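Local atomic coordinates of D-alanyl-D-alanine carboxypeptidase (Vibrio cholerae, PDB entry 5TR7), a protein that probably removes the C-terminal D-alanine from sugar-peptide precursors of the bacterial cell wall, as a penicillin-binding serine carboxypeptidase of the S11 family. Residues S74-V79 with G99-V104; S148-L153 with V226-D231; K193-D198 with S214-G219. All blocks are in the same frame, centred on the assembly; numbering follows the deposited sequence.

Contact 1 lies on one side of the chain's centre, and contacts 2 and 3 lie on the other, with centres 23 and 28 Å from that of contact 1. Contact 2 packs a helix against strand 221-230, and contact 3 joins strands 209-218 and 196-205 of the same sheet. Their centres are 19 Å apart but their nearest atoms about 5 Å, and contact 3 is nested within the chain segment that contact 2 closes. The predicted active site lies nearest contact 1, where the side chain of Asn100 is about 3 Å from that of Lys38. From Lys201, the predicted substrate-binding residue, the side chains of Leu153 and Ser215 are about 8 and 10 Å away.

Contact 1 (S74-V79 with G99-V104); sequences SSKMFV and GNDACV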
ATOM      1  N   SER A  74       8.430  10.191 -10.857  1.00 70.82           N
ATOM      2  CA  SER A  74       7.710   9.228 -10.053  1.00 71.10           C
ATOM      3  C   SER A  74       6.611   8.545 -10.881  1.00 64.35           C
ATOM      4  O   SER A  74       6.203   9.004 -11.903  1.00 66.35           O
ATOM      5  CB  SER A  74       7.096   9.874  -8.817  1.00 67.48           C
ATOM      6  OG  SER A  74       6.211  10.883  -9.153  1.00 64.91           O
ATOM      7  N   SER A  75       6.150   7.452 -10.379  1.00 65.63           N
ATOM      8  CA  SER A  75       5.193   6.646 -11.027  1.00 66.27           C
ATOM      9  C   SER A  75       3.850   7.414 -11.208  1.00 66.12           C
ATOM     10  O   SER A  75       3.385   8.179 -10.316  1.00 55.89           O
ATOM     11  CB  SER A  75       5.071   5.367 -10.173  1.00 68.42           C
ATOM     12  OG  SER A  75       4.160   4.511 -10.770  1.00 76.37           O
ATOM     13  N   LYS A  76       3.280   7.223 -12.407  1.00 65.52           N
ATOM     14  CA  LYS A  76       2.037   7.851 -12.848  1.00 65.18           C
ATOM     15  C   LYS A  76       1.140   6.948 -13.638  1.00 60.44           C
ATOM     16  O   LYS A  76       1.612   6.042 -14.371  1.00 60.00           O
ATOM     17  CB  LYS A  76       2.366   8.978 -13.812  1.00 66.28           C
ATOM     18  CG  LYS A  76       3.096  10.192 -13.236  1.00 67.55           C
ATOM     19  CD  LYS A  76       3.644  11.081 -14.373  1.00 71.34           C
ATOM     20  CE  LYS A  76       4.884  10.458 -15.051  1.00 72.44           C
ATOM     21  NZ  LYS A  76       6.118  10.506 -14.239  1.00 70.08           N
ATOM     22  N   MET A  77      -0.170   7.218 -13.538  1.00 59.20           N
ATOM     23  CA  MET A  77      -1.158   6.513 -14.349  1.00 54.37           C
ATOM     24  C   MET A  77      -1.248   7.167 -15.743  1.00 58.63           C
ATOM     25  O   MET A  77      -1.687   6.548 -16.737  1.00 54.97           O
ATOM     26  CB  MET A  77      -2.507   6.592 -13.661  1.00 54.42           C
ATOM     27  CG  MET A  77      -3.675   5.963 -14.461  1.00 48.57           C
ATOM     28  SD  MET A  77      -5.112   5.949 -13.411  1.00 53.05           S
ATOM     29  CE  MET A  77      -6.306   5.409 -14.648  1.00 47.14           C
ATOM     30  N   PHE A  78      -0.796   8.424 -15.790  1.00 64.43           N
ATOM     31  CA  PHE A  78      -0.786   9.274 -16.973  1.00 65.78           C
ATOM     32  C   PHE A  78      -2.129   9.890 -17.280  1.00 70.87           C
ATOM     33  O   PHE A  78      -2.637   9.815 -18.381  1.00 62.64           O
ATOM     34  CB  PHE A  78      -0.134   8.627 -18.179  1.00 71.72           C
ATOM     35  CG  PHE A  78       1.324   8.404 -17.971  1.00 67.20           C
ATOM     36  CD1 PHE A  78       2.206   9.467 -18.060  1.00 70.09           C
ATOM     37  CD2 PHE A  78       1.788   7.179 -17.611  1.00 67.94           C
ATOM     38  CE1 PHE A  78       3.539   9.302 -17.822  1.00 70.03           C
ATOM     39  CE2 PHE A  78       3.151   6.994 -17.385  1.00 71.35           C
ATOM     40  CZ  PHE A  78       4.023   8.061 -17.503  1.00 72.28           C
ATOM     41  N   VAL A  79      -2.663  10.525 -16.250  1.00 67.95           N
ATOM     42  CA  VAL A  79      -3.951  11.134 -16.331  1.00 70.97           C
ATOM     43  C   VAL A  79      -3.842  12.584 -16.806  1.00 70.49           C
ATOM     44  O   VAL A  79      -2.897  13.291 -16.439  1.00 82.90           O
ATOM     45  CB  VAL A  79      -4.559  10.868 -14.931  1.00 70.38           C
ATOM     46  CG1 VAL A  79      -5.245  12.026 -14.288  1.00 73.07           C
ATOM     47  CG2 VAL A  79      -5.348   9.566 -14.978  1.00 67.77           C
ATOM     48  N   GLY A  99       0.332   5.047  -9.084  1.00 50.32           N
ATOM     49  CA  GLY A  99       0.325   6.375  -9.715  1.00 49.67           C
ATOM     50  C   GLY A  99      -0.023   7.519  -8.766  1.00 50.78           C
ATOM     51  O   GLY A  99      -1.091   7.535  -8.194  1.00 53.77           O
ATOM     52  N   ASN A 100       0.899   8.441  -8.558  1.00 60.26           N
ATOM     53  CA  ASN A 100       0.662   9.575  -7.682  1.00 59.34           C
ATOM     54  C   ASN A 100      -0.452  10.507  -8.163  1.00 65.44           C
ATOM     55  O   ASN A 100      -1.153  11.122  -7.339  1.00 59.13           O
ATOM     56  CB  ASN A 100       1.928  10.416  -7.554  1.00 62.35           C
ATOM     57  CG  ASN A 100       3.051   9.718  -6.853  1.00 58.66           C
ATOM     58  OD1 ASN A 100       2.866   8.763  -6.141  1.00 61.27           O
ATOM     59  ND2 ASN A 100       4.227  10.212  -7.066  1.00 70.19           N
ATOM     60  N   ASP A 101      -0.528  10.674  -9.502  1.00 67.29           N
ATOM     61  CA  ASP A 101      -1.559  11.491 -10.138  1.00 59.99           C
ATOM     62  C   ASP A 101      -2.959  10.966  -9.766  1.00 65.56           C
ATOM     63  O   ASP A 101      -3.857  11.733  -9.290  1.00 54.88           O
ATOM     64  CB  ASP A 101      -1.321  11.651 -11.658  1.00 58.19           C
ATOM     65  CG  ASP A 101      -1.144  10.284 -12.430  1.00 67.73           C
ATOM     66  OD1 ASP A 101      -0.960   9.238 -11.764  1.00 57.22           O
ATOM     67  OD2 ASP A 101      -1.172  10.276 -13.712  1.00 63.72           O
ATOM     68  N   ALA A 102      -3.130   9.652  -9.888  1.00 60.69           N
ATOM     69  CA  ALA A 102      -4.418   9.032  -9.574  1.00 63.06           C
ATOM     70  C   ALA A 102      -4.777   9.193  -8.084  1.00 62.65           C
ATOM     71  O   ALA A 102      -5.955   9.241  -7.743  1.00 61.04           O
ATOM     72  CB  ALA A 102      -4.409   7.561  -9.925  1.00 57.86           C
ATOM     73  N   CYS A 103      -3.754   9.231  -7.221  1.00 57.82           N
ATOM     74  CA  CYS A 103      -3.985   9.422  -5.775  1.00 60.57           C
ATOM     75  C   CYS A 103      -4.630  10.750  -5.515  1.00 51.21           C
ATOM     76  O   CYS A 103      -5.659  10.835  -4.830  1.00 58.58           O
ATOM     77  CB  CYS A 103      -2.706   9.350  -4.952  1.00 55.59           C
ATOM     78  SG  CYS A 103      -2.017   7.704  -4.799  1.00 54.80           S
ATOM     79  N   VAL A 104      -4.073  11.777  -6.124  1.00 58.11           N
ATOM     80  CA  VAL A 104      -4.622  13.115  -5.923  1.00 63.33           C
ATOM     81  C   VAL A 104      -6.012  13.255  -6.506  1.00 67.78           C
ATOM     82  O   VAL A 104      -6.855  13.911  -5.888  1.00 63.43           O
ATOM     83  CB  VAL A 104      -3.710  14.194  -6.476  1.00 66.33           C
ATOM     84  CG1 VAL A 104      -4.357  15.570  -6.298  1.00 66.98           C
ATOM     85  CG2 VAL A 104      -2.377  14.145  -5.764  1.00 71.03           C
TER
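Gly99 and Asn100, which with the predicted active-site Ser98 form the SxN motif of penicillin-binding enzymes, meet the loop 74-79 at the start of helix 100-111, where Gly99 is the N-cap. The next residue, Asp101, turns its carboxylate onto the loop backbone, its CG lying between its own N and carbonyl carbon (chi1 53°). Asp101 OD1 accepts from Met77 N at 2.8 Å, an almost straight bond (177°) on the syn lone pair of that oxygen. OD2 accepts two further N-H groups. Phe78 N, 2.8 Å from Asp101 OD2, meets its syn lone pair through a bent bond (131°), and Val79 N, 3.0 Å from the same OD2, comes in nearly along the C-O bond direction. Within the helix, Ala102 N also donates to Asp101 OD1 at 2.9 Å, from above the carboxylate plane. One backbone bond adds to this, Asn100 N to Ser75 O at 3.1 Å. Lys76 CA and Gly99 CA are 3.9 Å apart, so the loop backbone passes close against Gly99. Asn100 OD1 accepts from Lys38 NZ, the predicted proton acceptor. With four N-H donors on a buried carboxylate at the N-terminal end of a helix, Asp101 is probably ionised; its bonds fix the loop beside the residue that contacts Lys38.

Contact 2 (S148-L153 with V226-D231); sequences STPYDL and VVMGTD
Two successive bends in the Met228 chain, at chi2 (-68°) and chi3 (-75°), fold the thioether so that its methyl points off the strand toward Leu153. Met228 CE is 3.8 Å from Leu153 CD1. The sulfur, Met228 SD, is 4.1 Å from the same Leu153 CD1, and the two side chains run at about a right angle. Leu153 has CG anti to its carbonyl carbon, and of its two methyls CD1 is the one that reaches the methionine. Nearer the backbone, Met228 CG lies 4.2 Å from Pro150 CG, an oblique approach to the proline ring.

Val226 touches the helix with both of its methyls. Val226 CG2 sits 3.6 Å from the carbonyl oxygen Pro150 O. Val226 CG1 lies against the Pro150 backbone as well, 4.0 Å from Pro150 CA, and reaches Pro150 CB at 4.2 Å. Leu153 CB is a looser neighbour of Val226 CG1, at 4.4 Å. No hydrogen bond crosses between the segments; they bury 194 Å² between them, and the side chains that meet are all apolar.

In the fold, the first turn of helix 150-163 lies on one face of the antiparallel sheet of the penicillin-binding domain. Alternation along strand 221-230 sends Val226 and Met228 to this helix and Val227 to the other face, where it touches Ser240 and Leu243 of helix 233-251. Thr149 is the N-cap of helix 150-163: its OG1 accepts from Asp152 N at 3.0 Å in a nearly straight bond (165°). Farther along the strand, Gly229 and Thr230 both face Tyr210, a G1 beta bulge. Val12 of the adjacent strand 10-15 touches both Pro150 and Val226.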
ATOM      1  N   SER A 148       5.433   6.692   9.486  1.00 57.51           N
ATOM      2  CA  SER A 148       4.728   5.543   9.996  1.00 55.96           C
ATOM      3  C   SER A 148       5.768   4.629  10.587  1.00 61.86           C
ATOM      4  O   SER A 148       6.886   5.079  10.872  1.00 63.69           O
ATOM      5  CB  SER A 148       3.898   4.834   8.941  1.00 55.43           C
ATOM      6  OG  SER A 148       3.085   3.836   9.545  1.00 52.70           O
ATOM      7  N   THR A 149       5.371   3.384  10.853  1.00 63.08           N
ATOM      8  CA  THR A 149       6.264   2.362  11.410  1.00 58.65           C
ATOM      9  C   THR A 149       5.883   1.019  10.788  1.00 58.05           C
ATOM     10  O   THR A 149       4.732   0.845  10.316  1.00 54.25           O
ATOM     11  CB  THR A 149       6.123   2.190  12.948  1.00 63.33           C
ATOM     12  OG1 THR A 149       4.820   1.679  13.246  1.00 67.19           O
ATOM     13  CG2 THR A 149       6.341   3.495  13.717  1.00 65.35           C
ATOM     14  N   PRO A 150       6.839   0.065  10.782  1.00 56.34           N
ATOM     15  CA  PRO A 150       6.537  -1.253  10.256  1.00 58.99           C
ATOM     16  C   PRO A 150       5.322  -1.875  10.906  1.00 56.91           C
ATOM     17  O   PRO A 150       4.539  -2.546  10.228  1.00 59.31           O
ATOM     18  CB  PRO A 150       7.760  -2.070  10.630  1.00 57.01           C
ATOM     19  CG  PRO A 150       8.866  -1.076  10.623  1.00 63.21           C
ATOM     20  CD  PRO A 150       8.277   0.235  11.033  1.00 61.74           C
ATOM     21  N   TYR A 151       5.208  -1.717  12.217  1.00 59.47           N
ATOM     22  CA  TYR A 151       4.086  -2.292  12.915  1.00 56.00           C
ATOM     23  C   TYR A 151       2.783  -1.656  12.440  1.00 53.49           C
ATOM     24  O   TYR A 151       1.844  -2.380  12.104  1.00 54.97           O
ATOM     25  CB  TYR A 151       4.227  -2.103  14.427  1.00 56.94           C
ATOM     26  CG  TYR A 151       3.062  -2.649  15.181  1.00 57.26           C
ATOM     27  CD1 TYR A 151       2.834  -4.032  15.237  1.00 60.68           C
ATOM     28  CD2 TYR A 151       2.158  -1.812  15.807  1.00 56.64           C
ATOM     29  CE1 TYR A 151       1.709  -4.537  15.868  1.00 66.55           C
ATOM     30  CE2 TYR A 151       1.045  -2.321  16.458  1.00 57.39           C
ATOM     31  CZ  TYR A 151       0.861  -3.675  16.531  1.00 63.46           C
ATOM     32  OH  TYR A 151      -0.233  -4.156  17.194  1.00 68.98           O
ATOM     33  N   ASP A 152       2.739  -0.325  12.385  1.00 54.00           N
ATOM     34  CA  ASP A 152       1.534   0.362  11.919  1.00 57.83           C
ATOM     35  C   ASP A 152       1.173  -0.019  10.481  1.00 61.71           C
ATOM     36  O   ASP A 152      -0.001  -0.135  10.154  1.00 61.41           O
ATOM     37  CB  ASP A 152       1.649   1.857  12.041  1.00 61.85           C
ATOM     38  CG  ASP A 152       1.655   2.349  13.514  1.00 64.61           C
ATOM     39  OD1 ASP A 152       1.696   1.538  14.475  1.00 65.09           O
ATOM     40  OD2 ASP A 152       1.604   3.570  13.686  1.00 64.83           O
ATOM     41  N   LEU A 153       2.193  -0.146   9.638  1.00 51.12           N
ATOM     42  CA  LEU A 153       1.964  -0.560   8.269  1.00 58.29           C
ATOM     43  C   LEU A 153       1.399  -2.001   8.221  1.00 52.17           C
ATOM     44  O   LEU A 153       0.520  -2.287   7.409  1.00 48.77           O
ATOM     45  CB  LEU A 153       3.265  -0.382   7.421  1.00 64.27           C
ATOM     46  CG  LEU A 153       3.709   1.088   7.221  1.00 55.31           C
ATOM     47  CD1 LEU A 153       5.141   1.210   6.798  1.00 64.23           C
ATOM     48  CD2 LEU A 153       2.816   1.746   6.204  1.00 53.44           C
ATOM     49  N   VAL A 226       5.944  -7.106   6.778  1.00 46.47           N
ATOM     50  CA  VAL A 226       6.394  -5.801   6.319  1.00 53.20           C
ATOM     51  C   VAL A 226       7.922  -5.830   6.381  1.00 51.23           C
ATOM     52  O   VAL A 226       8.512  -6.225   7.402  1.00 55.19           O
ATOM     53  CB  VAL A 226       5.893  -4.689   7.263  1.00 51.32           C
ATOM     54  CG1 VAL A 226       6.399  -3.347   6.818  1.00 57.18           C
ATOM     55  CG2 VAL A 226       4.390  -4.721   7.341  1.00 51.40           C
ATOM     56  N   VAL A 227       8.553  -5.437   5.290  1.00 51.46           N
ATOM     57  CA  VAL A 227      10.046  -5.383   5.228  1.00 52.31           C
ATOM     58  C   VAL A 227      10.384  -3.997   4.733  1.00 48.10           C
ATOM     59  O   VAL A 227       9.863  -3.554   3.747  1.00 48.77           O
ATOM     60  CB  VAL A 227      10.602  -6.524   4.347  1.00 53.59           C
ATOM     61  CG1 VAL A 227      12.091  -6.452   4.210  1.00 60.67           C
ATOM     62  CG2 VAL A 227      10.264  -7.858   5.006  1.00 56.55           C
ATOM     63  N   MET A 228      11.212  -3.290   5.477  1.00 54.18           N
ATOM     64  CA  MET A 228      11.586  -1.920   5.109  1.00 57.76           C
ATOM     65  C   MET A 228      13.061  -1.772   4.977  1.00 50.68           C
ATOM     66  O   MET A 228      13.801  -2.228   5.820  1.00 56.73           O
ATOM     67  CB  MET A 228      11.141  -0.921   6.200  1.00 56.74           C
ATOM     68  CG  MET A 228       9.672  -1.074   6.552  1.00 62.69           C
ATOM     69  SD  MET A 228       8.525  -0.594   5.245  1.00 65.54           S
ATOM     70  CE  MET A 228       8.751   1.223   5.471  1.00 64.92           C
ATOM     71  N   GLY A 229      13.471  -1.106   3.914  1.00 50.45           N
ATOM     72  CA  GLY A 229      14.868  -0.803   3.751  1.00 53.56           C
ATOM     73  C   GLY A 229      15.767  -1.920   3.303  1.00 50.99           C
ATOM     74  O   GLY A 229      16.775  -2.109   3.902  1.00 56.75           O
ATOM     75  N   THR A 230      15.377  -2.654   2.268  1.00 52.71           N
ATOM     76  CA  THR A 230      16.232  -3.700   1.652  1.00 50.81           C
ATOM     77  C   THR A 230      17.067  -3.036   0.575  1.00 57.51           C
ATOM     78  O   THR A 230      16.728  -1.986   0.033  1.00 59.69           O
ATOM     79  CB  THR A 230      15.457  -4.845   0.999  1.00 49.43           C
ATOM     80  OG1 THR A 230      14.517  -4.328   0.066  1.00 51.99           O
ATOM     81  CG2 THR A 230      14.693  -5.609   2.085  1.00 55.21           C
ATOM     82  N   ASP A 231      18.198  -3.626   0.270  1.00 60.12           N
ATOM     83  CA  ASP A 231      19.093  -3.052  -0.715  1.00 62.02           C
ATOM     84  C   ASP A 231      18.702  -3.092  -2.197  1.00 55.83           C
ATOM     85  O   ASP A 231      19.248  -2.323  -2.934  1.00 56.54           O
ATOM     86  CB  ASP A 231      20.504  -3.606  -0.462  1.00 66.53           C
ATOM     87  CG  ASP A 231      21.129  -3.034   0.857  1.00 68.13           C
ATOM     88  OD1 ASP A 231      20.595  -2.063   1.436  1.00 61.25           O
ATOM     89  OD2 ASP A 231      22.199  -3.517   1.280  1.00 76.05           O
TER

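Contact 3 (K193-D198 with S214-G219); sequences KSMNVD and SSATEG
Asn196 O is approached by two groups of the facing strand: Thr217 N donates a hydrogen bond at 3.0 Å, and Ala216 CA makes a CA-H...O contact with Asn196 O at 3.1 Å. The donor angle of the first is 156°, whereas the second is more bent. Ser215 O receives a similar pair, a hydrogen bond from Asp198 N at 3.2 Å and a CA-H...O contact from Val197 CA at 3.4 Å. Between these two bonded positions Val197 and Ala216 form an antiparallel non-hydrogen-bonded pair. Their CA atoms are 4.1 Å apart, close enough for Val197 CG2 to lie 4.0 Å from Ala216 CB on the shared face.

The pairing belongs to the beta hairpin of strands 196-205 and 209-218, in which 196-205 is an outermost strand of the five-stranded sheet. The N-to-C directions of 196-198 and 214-218 differ by 143°, well short of exactly antiparallel. Strand 196-205 also carries Lys201, the predicted substrate-binding residue, whose K(T/S)G-type surroundings are consistent with the third motif of penicillin-binding enzymes. Met195 makes a long contact, its SD 4.4 Å from Ala216 CB, and also touches Leu244 and Ser245 of helix 233-251.

Thr217 and Asn196 project from the other face, where Thr217 OG1 comes to 3.8 Å from Asn196 CB. Asp198, with chi1 near 63°, brings its carboxylate alongside Ser215. Asp198 OD1 and Ser215 O are both acceptors and do not bond; the carboxylate is instead satisfied from outside, with OD1 accepting from Tyr168 OH and OD2 in a salt bridge to Arg222. The same arginine donates to Ser215 OG, so one guanidinium group reaches both strands of the hairpin.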
ATOM      1  N   LYS A 193       5.213 -19.225  -7.733  1.00 57.87           N
ATOM      2  CA  LYS A 193       4.350 -20.404  -7.784  1.00 62.55           C
ATOM      3  C   LYS A 193       4.303 -21.270  -6.540  1.00 57.58           C
ATOM      4  O   LYS A 193       3.337 -21.998  -6.355  1.00 57.69           O
ATOM      5  CB  LYS A 193       4.779 -21.226  -9.011  1.00 73.22           C
ATOM      6  CG  LYS A 193       4.304 -20.489 -10.271  1.00 82.48           C
ATOM      7  CD  LYS A 193       5.160 -20.757 -11.487  1.00101.72           C
ATOM      8  CE  LYS A 193       6.483 -19.989 -11.355  1.00114.18           C
ATOM      9  NZ  LYS A 193       7.465 -20.310 -12.438  1.00114.98           N
ATOM     10  N   SER A 194       5.386 -21.301  -5.765  1.00 59.80           N
ATOM     11  CA  SER A 194       5.434 -22.066  -4.522  1.00 62.63           C
ATOM     12  C   SER A 194       4.589 -21.442  -3.396  1.00 60.38           C
ATOM     13  O   SER A 194       4.334 -22.107  -2.409  1.00 63.18           O
ATOM     14  CB  SER A 194       6.881 -22.257  -4.012  1.00 62.50           C
ATOM     15  OG  SER A 194       7.517 -21.033  -3.656  1.00 64.26           O
ATOM     16  N   MET A 195       4.201 -20.182  -3.513  1.00 66.04           N
ATOM     17  CA  MET A 195       3.478 -19.459  -2.435  1.00 61.52           C
ATOM     18  C   MET A 195       2.226 -18.761  -2.933  1.00 65.43           C
ATOM     19  O   MET A 195       2.123 -18.427  -4.094  1.00 79.96           O
ATOM     20  CB  MET A 195       4.324 -18.365  -1.790  1.00 74.66           C
ATOM     21  CG  MET A 195       5.177 -18.746  -0.603  1.00 89.27           C
ATOM     22  SD  MET A 195       5.203 -17.396   0.695  1.00 79.52           S
ATOM     23  CE  MET A 195       6.369 -18.219   1.840  1.00 86.43           C
ATOM     24  N   ASN A 196       1.269 -18.547  -2.033  1.00 58.76           N
ATOM     25  CA  ASN A 196       0.039 -17.848  -2.349  1.00 55.62           C
ATOM     26  C   ASN A 196       0.084 -16.445  -1.717  1.00 53.40           C
ATOM     27  O   ASN A 196      -0.520 -16.177  -0.690  1.00 53.76           O
ATOM     28  CB  ASN A 196      -1.184 -18.646  -1.897  1.00 60.18           C
ATOM     29  CG  ASN A 196      -1.166 -20.126  -2.410  1.00 80.18           C
ATOM     30  OD1 ASN A 196      -1.823 -20.490  -3.416  1.00 74.67           O
ATOM     31  ND2 ASN A 196      -0.334 -20.976  -1.755  1.00 88.18           N
ATOM     32  N   VAL A 197       0.861 -15.577  -2.338  1.00 55.16           N
ATOM     33  CA  VAL A 197       1.008 -14.181  -1.980  1.00 47.47           C
ATOM     34  C   VAL A 197       0.001 -13.426  -2.810  1.00 49.38           C
ATOM     35  O   VAL A 197       0.006 -13.500  -4.042  1.00 57.56           O
ATOM     36  CB  VAL A 197       2.391 -13.684  -2.356  1.00 49.58           C
ATOM     37  CG1 VAL A 197       2.527 -12.220  -1.998  1.00 50.14           C
ATOM     38  CG2 VAL A 197       3.445 -14.512  -1.623  1.00 49.15           C
ATOM     39  N   ASP A 198      -0.909 -12.719  -2.156  1.00 46.56           N
ATOM     40  CA  ASP A 198      -1.952 -11.999  -2.856  1.00 45.40           C
ATOM     41  C   ASP A 198      -1.955 -10.476  -2.532  1.00 48.44           C
ATOM     42  O   ASP A 198      -2.917  -9.789  -2.796  1.00 46.78           O
ATOM     43  CB  ASP A 198      -3.310 -12.703  -2.569  1.00 50.60           C
ATOM     44  CG  ASP A 198      -3.694 -12.664  -1.099  1.00 58.00           C
ATOM     45  OD1 ASP A 198      -2.942 -12.041  -0.294  1.00 55.93           O
ATOM     46  OD2 ASP A 198      -4.742 -13.286  -0.747  1.00 57.03           O
ATOM     47  N   SER A 214       3.609  -7.439   2.506  1.00 44.48           N
ATOM     48  CA  SER A 214       3.068  -8.594   1.832  1.00 46.47           C
ATOM     49  C   SER A 214       2.091  -9.362   2.696  1.00 54.87           C
ATOM     50  O   SER A 214       2.085  -9.165   3.880  1.00 52.32           O
ATOM     51  CB  SER A 214       4.216  -9.534   1.412  1.00 47.75           C
ATOM     52  OG  SER A 214       4.990  -9.906   2.553  1.00 54.65           O
ATOM     53  N   SER A 215       1.248 -10.207   2.073  1.00 47.33           N
ATOM     54  CA  SER A 215       0.385 -11.089   2.781  1.00 49.95           C
ATOM     55  C   SER A 215       0.310 -12.368   1.967  1.00 51.31           C
ATOM     56  O   SER A 215       0.324 -12.308   0.768  1.00 55.82           O
ATOM     57  CB  SER A 215      -1.026 -10.499   3.018  1.00 50.73           C
ATOM     58  OG  SER A 215      -1.807 -11.355   3.836  1.00 54.11           O
ATOM     59  N   ALA A 216       0.145 -13.505   2.639  1.00 50.19           N
ATOM     60  CA  ALA A 216       0.067 -14.782   1.985  1.00 53.84           C
ATOM     61  C   ALA A 216      -0.712 -15.730   2.806  1.00 48.70           C
ATOM     62  O   ALA A 216      -0.871 -15.533   4.020  1.00 53.83           O
ATOM     63  CB  ALA A 216       1.503 -15.350   1.788  1.00 51.04           C
ATOM     64  N   THR A 217      -1.187 -16.779   2.135  1.00 45.53           N
ATOM     65  CA  THR A 217      -1.918 -17.831   2.801  1.00 53.05           C
ATOM     66  C   THR A 217      -1.289 -19.184   2.487  1.00 63.72           C
ATOM     67  O   THR A 217      -0.603 -19.359   1.472  1.00 59.69           O
ATOM     68  CB  THR A 217      -3.394 -17.891   2.408  1.00 49.26           C
ATOM     69  OG1 THR A 217      -3.515 -18.118   1.021  1.00 52.37           O
ATOM     70  CG2 THR A 217      -4.128 -16.604   2.753  1.00 52.07           C
ATOM     71  N   GLU A 218      -1.535 -20.132   3.389  1.00 63.95           N
ATOM     72  CA  GLU A 218      -1.054 -21.544   3.271  1.00 64.37           C
ATOM     73  C   GLU A 218      -1.939 -22.311   4.248  1.00 63.72           C
ATOM     74  O   GLU A 218      -1.966 -22.039   5.452  1.00 70.55           O
ATOM     75  CB  GLU A 218       0.455 -21.693   3.581  1.00 63.73           C
ATOM     76  CG  GLU A 218       0.981 -23.112   3.389  1.00 75.64           C
ATOM     77  CD  GLU A 218       2.402 -23.368   3.933  1.00 79.23           C
ATOM     78  OE1 GLU A 218       2.522 -24.224   4.857  1.00 96.38           O
ATOM     79  OE2 GLU A 218       3.385 -22.720   3.483  1.00 73.69           O
ATOM     80  N   GLY A 219      -2.750 -23.207   3.718  1.00 64.13           N
ATOM     81  CA  GLY A 219      -3.689 -23.916   4.536  1.00 67.62           C
ATOM     82  C   GLY A 219      -4.649 -22.922   5.157  1.00 61.88           C
ATOM     83  O   GLY A 219      -5.185 -22.061   4.472  1.00 64.66           O
TER